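Local coordinates for protein ornithine carbamoyltransferase, mitochondrial (PDB 3SDS) that catalyses the transfer of the carbamoyl group from carbamoyl phosphate to L-ornithine, giving L-citrulline and phosphate, a step of arginine biosynthesis, at residues A[194-199]-A[281-286]; A[262-267]-A[302-307]. All coordinates share one frame; numbering follows the deposited sequence.

Interaction 1 of 2, residues A[194-199]-A[281-286]; sequences VGDANN and EAFKDF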
ATOM      1  N   VAL A 194     -20.406  25.896  17.177  1.00 47.38           N
ATOM      2  CA  VAL A 194     -21.828  25.554  17.357  1.00 48.87           C
ATOM      3  C   VAL A 194     -22.055  24.082  17.008  1.00 49.25           C
ATOM      4  O   VAL A 194     -21.875  23.684  15.861  1.00 48.86           O
ATOM      5  CB  VAL A 194     -22.771  26.478  16.519  1.00 49.57           C
ATOM      6  CG1 VAL A 194     -24.241  26.120  16.734  1.00 50.27           C
ATOM      7  CG2 VAL A 194     -22.542  27.933  16.854  1.00 48.98           C
ATOM      8  N   GLY A 195     -22.442  23.282  18.001  1.00 50.19           N
ATOM      9  CA  GLY A 195     -22.655  21.843  17.799  1.00 51.34           C
ATOM     10  C   GLY A 195     -22.214  20.966  18.961  1.00 51.72           C
ATOM     11  O   GLY A 195     -22.256  21.389  20.104  1.00 52.04           O
ATOM     12  N   ASP A 196     -21.786  19.742  18.668  1.00 52.07           N
ATOM     13  CA  ASP A 196     -21.328  18.827  19.710  1.00 53.18           C
ATOM     14  C   ASP A 196     -19.888  19.112  20.169  1.00 52.04           C
ATOM     15  O   ASP A 196     -19.056  19.586  19.383  1.00 51.20           O
ATOM     16  CB  ASP A 196     -21.471  17.361  19.260  1.00 54.06           C
ATOM     17  CG  ASP A 196     -21.179  16.343  20.402  1.00 56.40           C
ATOM     18  OD1 ASP A 196     -21.450  16.631  21.610  1.00 57.67           O
ATOM     19  OD2 ASP A 196     -20.681  15.236  20.076  1.00 57.73           O
ATOM     20  N   ALA A 197     -19.614  18.827  21.445  1.00 52.20           N
ATOM     21  CA  ALA A 197     -18.281  18.977  22.028  1.00 51.20           C
ATOM     22  C   ALA A 197     -17.471  17.721  21.763  1.00 50.82           C
ATOM     23  O   ALA A 197     -17.755  16.668  22.332  1.00 52.26           O
ATOM     24  CB  ALA A 197     -18.391  19.213  23.529  1.00 51.88           C
ATOM     25  N   ASN A 198     -16.468  17.805  20.902  1.00 49.17           N
ATOM     26  CA  ASN A 198     -15.703  16.611  20.601  1.00 48.65           C
ATOM     27  C   ASN A 198     -14.201  16.837  20.520  1.00 47.24           C
ATOM     28  O   ASN A 198     -13.716  17.963  20.729  1.00 46.67           O
ATOM     29  CB  ASN A 198     -16.239  15.926  19.331  1.00 49.29           C
ATOM     30  CG  ASN A 198     -16.096  16.788  18.072  1.00 49.46           C
ATOM     31  OD1 ASN A 198     -15.218  17.654  17.969  1.00 49.92           O
ATOM     32  ND2 ASN A 198     -16.955  16.529  17.097  1.00 51.51           N
ATOM     33  N   ASN A 199     -13.484  15.753  20.210  1.00 46.66           N
ATOM     34  CA  ASN A 199     -12.028  15.752  20.059  1.00 45.24           C
ATOM     35  C   ASN A 199     -11.432  16.974  19.347  1.00 43.95           C
ATOM     36  O   ASN A 199     -10.487  17.576  19.862  1.00 43.76           O
ATOM     37  CB  ASN A 199     -11.509  14.425  19.455  1.00 45.39           C
ATOM     38  CG  ASN A 199     -12.168  14.048  18.104  1.00 45.45           C
ATOM     39  OD1 ASN A 199     -12.879  14.837  17.466  1.00 44.84           O
ATOM     40  ND2 ASN A 199     -11.899  12.824  17.667  1.00 45.37           N
ATOM     41  N   GLU A 281     -33.452  15.075  17.568  1.00 88.55           N
ATOM     42  CA  GLU A 281     -34.385  16.015  18.226  1.00 88.64           C
ATOM     43  C   GLU A 281     -33.657  17.096  19.048  1.00 86.38           C
ATOM     44  O   GLU A 281     -34.096  18.251  19.088  1.00 86.13           O
ATOM     45  CB  GLU A 281     -35.408  15.271  19.100  1.00 90.81           C
ATOM     46  N   ALA A 282     -32.541  16.709  19.677  1.00 84.37           N
ATOM     47  CA  ALA A 282     -31.764  17.577  20.591  1.00 82.30           C
ATOM     48  C   ALA A 282     -31.030  18.774  19.945  1.00 79.92           C
ATOM     49  O   ALA A 282     -30.966  19.857  20.541  1.00 79.15           O
ATOM     50  CB  ALA A 282     -30.789  16.736  21.417  1.00 81.64           C
ATOM     51  N   PHE A 283     -30.498  18.567  18.734  1.00 78.25           N
ATOM     52  CA  PHE A 283     -29.753  19.596  17.984  1.00 75.81           C
ATOM     53  C   PHE A 283     -30.624  20.520  17.070  1.00 76.18           C
ATOM     54  O   PHE A 283     -30.110  21.152  16.138  1.00 74.62           O
ATOM     55  CB  PHE A 283     -28.612  18.928  17.199  1.00 74.23           C
ATOM     56  CG  PHE A 283     -27.532  18.312  18.077  1.00 72.90           C
ATOM     57  CD1 PHE A 283     -27.621  16.991  18.505  1.00 73.41           C
ATOM     58  CD2 PHE A 283     -26.417  19.053  18.465  1.00 70.60           C
ATOM     59  CE1 PHE A 283     -26.624  16.427  19.314  1.00 72.21           C
ATOM     60  CE2 PHE A 283     -25.421  18.492  19.275  1.00 69.22           C
ATOM     61  CZ  PHE A 283     -25.527  17.182  19.697  1.00 69.53           C
ATOM     62  N   LYS A 284     -31.926  20.613  17.379  1.00 77.86           N
ATOM     63  CA  LYS A 284     -32.944  21.324  16.567  1.00 78.46           C
ATOM     64  C   LYS A 284     -32.483  22.662  16.002  1.00 76.99           C
ATOM     65  O   LYS A 284     -32.488  22.856  14.780  1.00 77.27           O
ATOM     66  CB  LYS A 284     -34.257  21.530  17.353  1.00 80.38           C
ATOM     67  N   ASP A 285     -32.084  23.578  16.882  1.00 75.43           N
ATOM     68  CA  ASP A 285     -31.736  24.934  16.449  1.00 73.88           C
ATOM     69  C   ASP A 285     -30.240  25.105  16.159  1.00 70.99           C
ATOM     70  O   ASP A 285     -29.781  26.217  15.879  1.00 70.24           O
ATOM     71  CB  ASP A 285     -32.231  25.970  17.474  1.00 74.72           C
ATOM     72  CG  ASP A 285     -33.726  25.829  17.777  1.00 77.94           C
ATOM     73  OD1 ASP A 285     -34.497  25.475  16.847  1.00 80.26           O
ATOM     74  OD2 ASP A 285     -34.131  26.074  18.943  1.00 79.10           O
ATOM     75  N   PHE A 286     -29.495  24.002  16.206  1.00 69.08           N
ATOM     76  CA  PHE A 286     -28.029  24.045  16.075  1.00 66.26           C
ATOM     77  C   PHE A 286     -27.442  24.126  14.643  1.00 64.80           C
ATOM     78  O   PHE A 286     -26.235  24.304  14.489  1.00 63.63           O
ATOM     79  CB  PHE A 286     -27.377  22.922  16.899  1.00 65.55           C
ATOM     80  CG  PHE A 286     -27.354  23.195  18.392  1.00 65.40           C
ATOM     81  CD1 PHE A 286     -26.210  23.722  19.004  1.00 63.12           C
ATOM     82  CD2 PHE A 286     -28.478  22.926  19.189  1.00 66.03           C
ATOM     83  CE1 PHE A 286     -26.183  23.978  20.380  1.00 62.70           C
ATOM     84  CE2 PHE A 286     -28.461  23.176  20.571  1.00 65.34           C
ATOM     85  CZ  PHE A 286     -27.312  23.707  21.163  1.00 64.61           C
TER

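Interaction 2 of 2, residues A[262-267]-A[302-307]; sequences IVTDTW and WKFMHC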
ATOM      1  N   ILE A 262     -17.064  31.088  12.319  1.00 49.86           N
ATOM      2  CA  ILE A 262     -18.002  30.099  12.861  1.00 50.36           C
ATOM      3  C   ILE A 262     -17.632  28.666  12.439  1.00 49.89           C
ATOM      4  O   ILE A 262     -17.427  28.385  11.256  1.00 49.43           O
ATOM      5  CB  ILE A 262     -19.481  30.446  12.554  1.00 51.24           C
ATOM      6  CG1 ILE A 262     -19.849  31.797  13.179  1.00 51.56           C
ATOM      7  CG2 ILE A 262     -20.407  29.366  13.100  1.00 51.96           C
ATOM      8  CD1 ILE A 262     -21.194  32.376  12.714  1.00 51.69           C
ATOM      9  N   VAL A 263     -17.538  27.777  13.430  1.00 50.26           N
ATOM     10  CA  VAL A 263     -17.155  26.378  13.209  1.00 50.18           C
ATOM     11  C   VAL A 263     -18.242  25.401  13.676  1.00 51.60           C
ATOM     12  O   VAL A 263     -18.864  25.599  14.721  1.00 52.34           O
ATOM     13  CB  VAL A 263     -15.852  25.984  13.956  1.00 48.55           C
ATOM     14  CG1 VAL A 263     -15.147  24.902  13.203  1.00 47.72           C
ATOM     15  CG2 VAL A 263     -14.944  27.137  14.106  1.00 48.24           C
ATOM     16  N   THR A 264     -18.442  24.343  12.898  1.00 52.53           N
ATOM     17  CA  THR A 264     -19.209  23.192  13.337  1.00 54.12           C
ATOM     18  C   THR A 264     -18.533  21.854  12.940  1.00 54.83           C
ATOM     19  O   THR A 264     -17.414  21.840  12.428  1.00 53.76           O
ATOM     20  CB  THR A 264     -20.693  23.284  12.868  1.00 55.28           C
ATOM     21  OG1 THR A 264     -21.486  22.296  13.550  1.00 55.39           O
ATOM     22  CG2 THR A 264     -20.822  23.129  11.332  1.00 54.94           C
ATOM     23  N   ASP A 265     -19.229  20.746  13.194  1.00 57.38           N
ATOM     24  CA  ASP A 265     -18.744  19.394  12.954  1.00 59.11           C
ATOM     25  C   ASP A 265     -19.937  18.441  12.878  1.00 61.26           C
ATOM     26  O   ASP A 265     -20.978  18.697  13.487  1.00 62.34           O
ATOM     27  CB  ASP A 265     -17.852  18.965  14.124  1.00 58.98           C
ATOM     28  CG  ASP A 265     -17.056  17.687  13.838  1.00 61.66           C
ATOM     29  OD1 ASP A 265     -17.309  17.019  12.800  1.00 64.90           O
ATOM     30  OD2 ASP A 265     -16.163  17.348  14.661  1.00 63.65           O
ATOM     31  N   THR A 266     -19.773  17.340  12.147  1.00 62.67           N
ATOM     32  CA  THR A 266     -20.690  16.187  12.194  1.00 65.52           C
ATOM     33  C   THR A 266     -21.205  15.901  13.612  1.00 66.79           C
ATOM     34  O   THR A 266     -20.432  15.975  14.578  1.00 66.63           O
ATOM     35  CB  THR A 266     -19.987  14.911  11.604  1.00 65.65           C
ATOM     36  OG1 THR A 266     -20.486  14.652  10.286  1.00 67.40           O
ATOM     37  CG2 THR A 266     -20.226  13.659  12.460  1.00 66.86           C
ATOM     38  N   TRP A 267     -22.493  15.577  13.749  1.00 68.92           N
ATOM     39  CA  TRP A 267     -23.028  15.202  15.065  1.00 70.42           C
ATOM     40  C   TRP A 267     -22.656  13.748  15.382  1.00 71.16           C
ATOM     41  O   TRP A 267     -23.386  13.029  16.073  1.00 72.91           O
ATOM     42  CB  TRP A 267     -24.552  15.430  15.164  1.00 72.27           C
ATOM     43  CG  TRP A 267     -25.022  16.865  14.899  1.00 72.72           C
ATOM     44  CD1 TRP A 267     -24.304  18.032  15.083  1.00 71.40           C
ATOM     45  CD2 TRP A 267     -26.319  17.270  14.431  1.00 74.08           C
ATOM     46  NE1 TRP A 267     -25.072  19.122  14.739  1.00 71.64           N
ATOM     47  CE2 TRP A 267     -26.311  18.687  14.341  1.00 73.57           C
ATOM     48  CE3 TRP A 267     -27.485  16.574  14.072  1.00 76.21           C
ATOM     49  CZ2 TRP A 267     -27.430  19.420  13.902  1.00 74.99           C
ATOM     50  CZ3 TRP A 267     -28.602  17.305  13.637  1.00 77.90           C
ATOM     51  CH2 TRP A 267     -28.562  18.714  13.556  1.00 77.13           C
ATOM     52  N   TRP A 302     -17.917  37.403   8.551  1.00 57.74           N
ATOM     53  CA  TRP A 302     -17.598  36.145   9.240  1.00 55.63           C
ATOM     54  C   TRP A 302     -17.321  35.011   8.253  1.00 54.55           C
ATOM     55  O   TRP A 302     -17.925  34.950   7.178  1.00 55.20           O
ATOM     56  CB  TRP A 302     -18.704  35.752  10.231  1.00 55.67           C
ATOM     57  CG  TRP A 302     -20.022  35.427   9.580  1.00 56.20           C
ATOM     58  CD1 TRP A 302     -20.988  36.312   9.205  1.00 57.36           C
ATOM     59  CD2 TRP A 302     -20.509  34.128   9.226  1.00 55.31           C
ATOM     60  NE1 TRP A 302     -22.043  35.649   8.638  1.00 57.76           N
ATOM     61  CE2 TRP A 302     -21.778  34.307   8.632  1.00 56.48           C
ATOM     62  CE3 TRP A 302     -19.990  32.828   9.342  1.00 54.39           C
ATOM     63  CZ2 TRP A 302     -22.548  33.237   8.160  1.00 56.10           C
ATOM     64  CZ3 TRP A 302     -20.753  31.761   8.877  1.00 54.50           C
ATOM     65  CH2 TRP A 302     -22.026  31.977   8.290  1.00 55.31           C
ATOM     66  N   LYS A 303     -16.409  34.118   8.630  1.00 52.81           N
ATOM     67  CA  LYS A 303     -15.960  33.033   7.759  1.00 51.44           C
ATOM     68  C   LYS A 303     -16.396  31.687   8.331  1.00 50.47           C
ATOM     69  O   LYS A 303     -16.621  31.566   9.531  1.00 50.57           O
ATOM     70  CB  LYS A 303     -14.429  33.080   7.629  1.00 51.00           C
ATOM     71  CG  LYS A 303     -13.832  34.394   7.099  1.00 51.81           C
ATOM     72  CD  LYS A 303     -14.087  34.530   5.605  1.00 54.86           C
ATOM     73  CE  LYS A 303     -13.078  35.442   4.919  1.00 57.17           C
ATOM     74  NZ  LYS A 303     -13.607  36.813   4.630  1.00 59.36           N
ATOM     75  N   PHE A 304     -16.495  30.672   7.485  1.00 49.86           N
ATOM     76  CA  PHE A 304     -16.974  29.366   7.922  1.00 49.33           C
ATOM     77  C   PHE A 304     -15.928  28.248   7.803  1.00 48.74           C
ATOM     78  O   PHE A 304     -15.175  28.186   6.811  1.00 48.68           O
ATOM     79  CB  PHE A 304     -18.244  28.986   7.154  1.00 50.12           C
ATOM     80  CG  PHE A 304     -18.759  27.616   7.484  1.00 49.61           C
ATOM     81  CD1 PHE A 304     -19.401  27.372   8.700  1.00 48.78           C
ATOM     82  CD2 PHE A 304     -18.586  26.562   6.590  1.00 48.32           C
ATOM     83  CE1 PHE A 304     -19.870  26.101   9.012  1.00 48.23           C
ATOM     84  CE2 PHE A 304     -19.051  25.286   6.894  1.00 47.78           C
ATOM     85  CZ  PHE A 304     -19.686  25.054   8.111  1.00 48.50           C
ATOM     86  N   MET A 305     -15.909  27.366   8.812  1.00 48.40           N
ATOM     87  CA  MET A 305     -14.969  26.236   8.918  1.00 47.37           C
ATOM     88  C   MET A 305     -15.636  24.943   9.443  1.00 48.26           C
ATOM     89  O   MET A 305     -16.435  24.978  10.386  1.00 48.89           O
ATOM     90  CB  MET A 305     -13.786  26.616   9.805  1.00 45.96           C
ATOM     91  CG  MET A 305     -12.849  27.653   9.193  1.00 44.91           C
ATOM     92  SD  MET A 305     -11.470  28.134  10.257  1.00 42.95           S
ATOM     93  CE  MET A 305     -10.568  26.584  10.307  1.00 42.42           C
ATOM     94  N   HIS A 306     -15.280  23.814   8.827  1.00 48.71           N
ATOM     95  CA  HIS A 306     -15.793  22.469   9.125  1.00 49.59           C
ATOM     96  C   HIS A 306     -14.679  21.513   8.655  1.00 49.89           C
ATOM     97  O   HIS A 306     -14.143  21.671   7.567  1.00 49.86           O
ATOM     98  CB  HIS A 306     -17.080  22.256   8.318  1.00 50.48           C
ATOM     99  CG  HIS A 306     -17.837  20.993   8.633  1.00 51.12           C
ATOM    100  ND1 HIS A 306     -17.229  19.770   8.826  1.00 50.82           N
ATOM    101  CD2 HIS A 306     -19.170  20.759   8.712  1.00 51.93           C
ATOM    102  CE1 HIS A 306     -18.151  18.849   9.054  1.00 51.01           C
ATOM    103  NE2 HIS A 306     -19.338  19.423   8.984  1.00 51.41           N
ATOM    104  N   CYS A 307     -14.298  20.530   9.458  1.00 50.94           N
ATOM    105  CA  CYS A 307     -13.137  19.706   9.091  1.00 52.03           C
ATOM    106  C   CYS A 307     -13.396  18.500   8.169  1.00 53.01           C
ATOM    107  O   CYS A 307     -12.470  17.733   7.890  1.00 53.08           O
ATOM    108  CB  CYS A 307     -12.394  19.242  10.339  1.00 51.40           C
ATOM    109  SG  CYS A 307     -13.330  18.046  11.282  1.00 56.63           S
TER
HETATM  110  O   HOH W   1     -14.301  21.274  12.256  1.00 27.61           O

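Interaction 1 of 2, residues A[194-199]-A[281-286]
Phe283 and Phe286 reach Val194, Gly195 and Asp196 because both aromatic side chains take the same first torsion: each CG lies anti to its own carbonyl carbon (chi1 -66° and -76°), and both side chains leave the backbone toward 194-199. From the other side, Val194 turns its CG1 branch away from the backbone N and alongside the carbonyl carbon, which sets this methyl 3.8 Å from CD1 of Phe286. The same methyl also lies against the carbonyl O of Phe286, so one branch of the valine meets both ring and backbone.

Gly195 faces both rings, its N toward one and its carbonyl C toward the other. The N lies 3.9 Å from Phe286 CD1, while the C approaches the edge of the Phe283 ring, near the ring plane, at 4.1 Å from CE2. The phi of 142° at this position belongs to a region of backbone space that suits glycine, where a CB would press on the preceding carbonyl O. Asp196 continues the contact with its CB, 4.1 Å from Phe283 CZ; OD2 of its carboxylate makes a long, weak ion pair with Arg279.

What spaces the two phenylalanines is a type I beta turn from Phe283 to Phe286, closed by the bond from Phe286 N to Phe283 O (2.9 Å). That same oxygen lies in plane at the edge of the Phe286 ring. The contact is largely buried and rests on van der Waals packing.

Pro220 touches both rings and Trp267 stacks on Phe283. The contact therefore joins the turn following helix 277-282 to the C-terminal end of parallel strand 190-194 in the ornithine-binding domain, where the loop leads through the N-cap Asn198 to Asn199, by similarity an ornithine ligand, and helix 199-210.

Interaction 2 of 2, residues A[262-267]-A[302-307]
Three backbone hydrogen bonds tie Ile262 and Thr264 to Lys303 and Met305 in the ladder of a parallel sheet. The straightest runs from Ile262 N to Lys303 O, at 2.9 Å with an N-H...O angle of 172°. Ile262 O then accepts from Met305 N (3.1 Å), and Thr264 N gives a longer bond of 3.3 Å to Met305 O. Beyond this last rung a water takes over: it donates to Thr264 O and accepts a weak bond from Cys307 N, bridging the two segments.

Around the ladder, the side chains of Ile262, Thr264, Phe304 and His306 share one face of the sheet. Ile262 sends CD1 over a face of the Trp302 six-membered ring, a CH-pi contact 4.0 Å from its centroid. The Thr264 methyl CG2 lies 3.9 Å from Phe304 CE1, at the ring edge, and 3.9 Å from His306 CD2. With CG anti to the backbone N (chi1 -173°), the imidazole swings back toward the neighbouring strand, and Asp265 CA packs over one of its faces, 4.2 Å from the ring centroid. Val263 and Met305 occupy the other face, joined through CG1 and CB, and Met305 goes on to helix 156-169.

The polar ends look outward to further partners. His306 is held at both nitrogens, NE2 by Glu314 and ND1 by the backbone N of Leu308, while Asp265 OD2 bonds to Asn198. By similarity, Asp265 binds ornithine and Cys307 is the proton acceptor that also contacts carbamoyl phosphate. The contact thus sets the two side by side at the C-terminal ends of adjacent strands, consistent with ornithine and the carbamoyl group meeting there.

In the fold
Interactions 1 and 2 lie in the ornithine-binding domain, their centres 12 Å apart, and both involve its five-stranded parallel sheet. Strand 190-194 neighbours strand 261-264, which in turn neighbours 303-306, at one edge of the sheet. The segments alternate along the chain, 194-199, 262-267, 281-286 and 302-307, so the contacts interlock. They meet directly through Val194 O and Thr264 OG1, through Asn198 ND2 and Asp265 OD2, and through packing of Phe283 on Trp267. Interaction 2 pairs strands, whereas interaction 1 packs a turn against the end of strand 190-194 and the loop that follows. Asn199 and Asp265, ornithine-binding by similarity, and Cys307, by similarity the proton acceptor, lie beyond the C-terminal ends of three strands adjacent in the sheet.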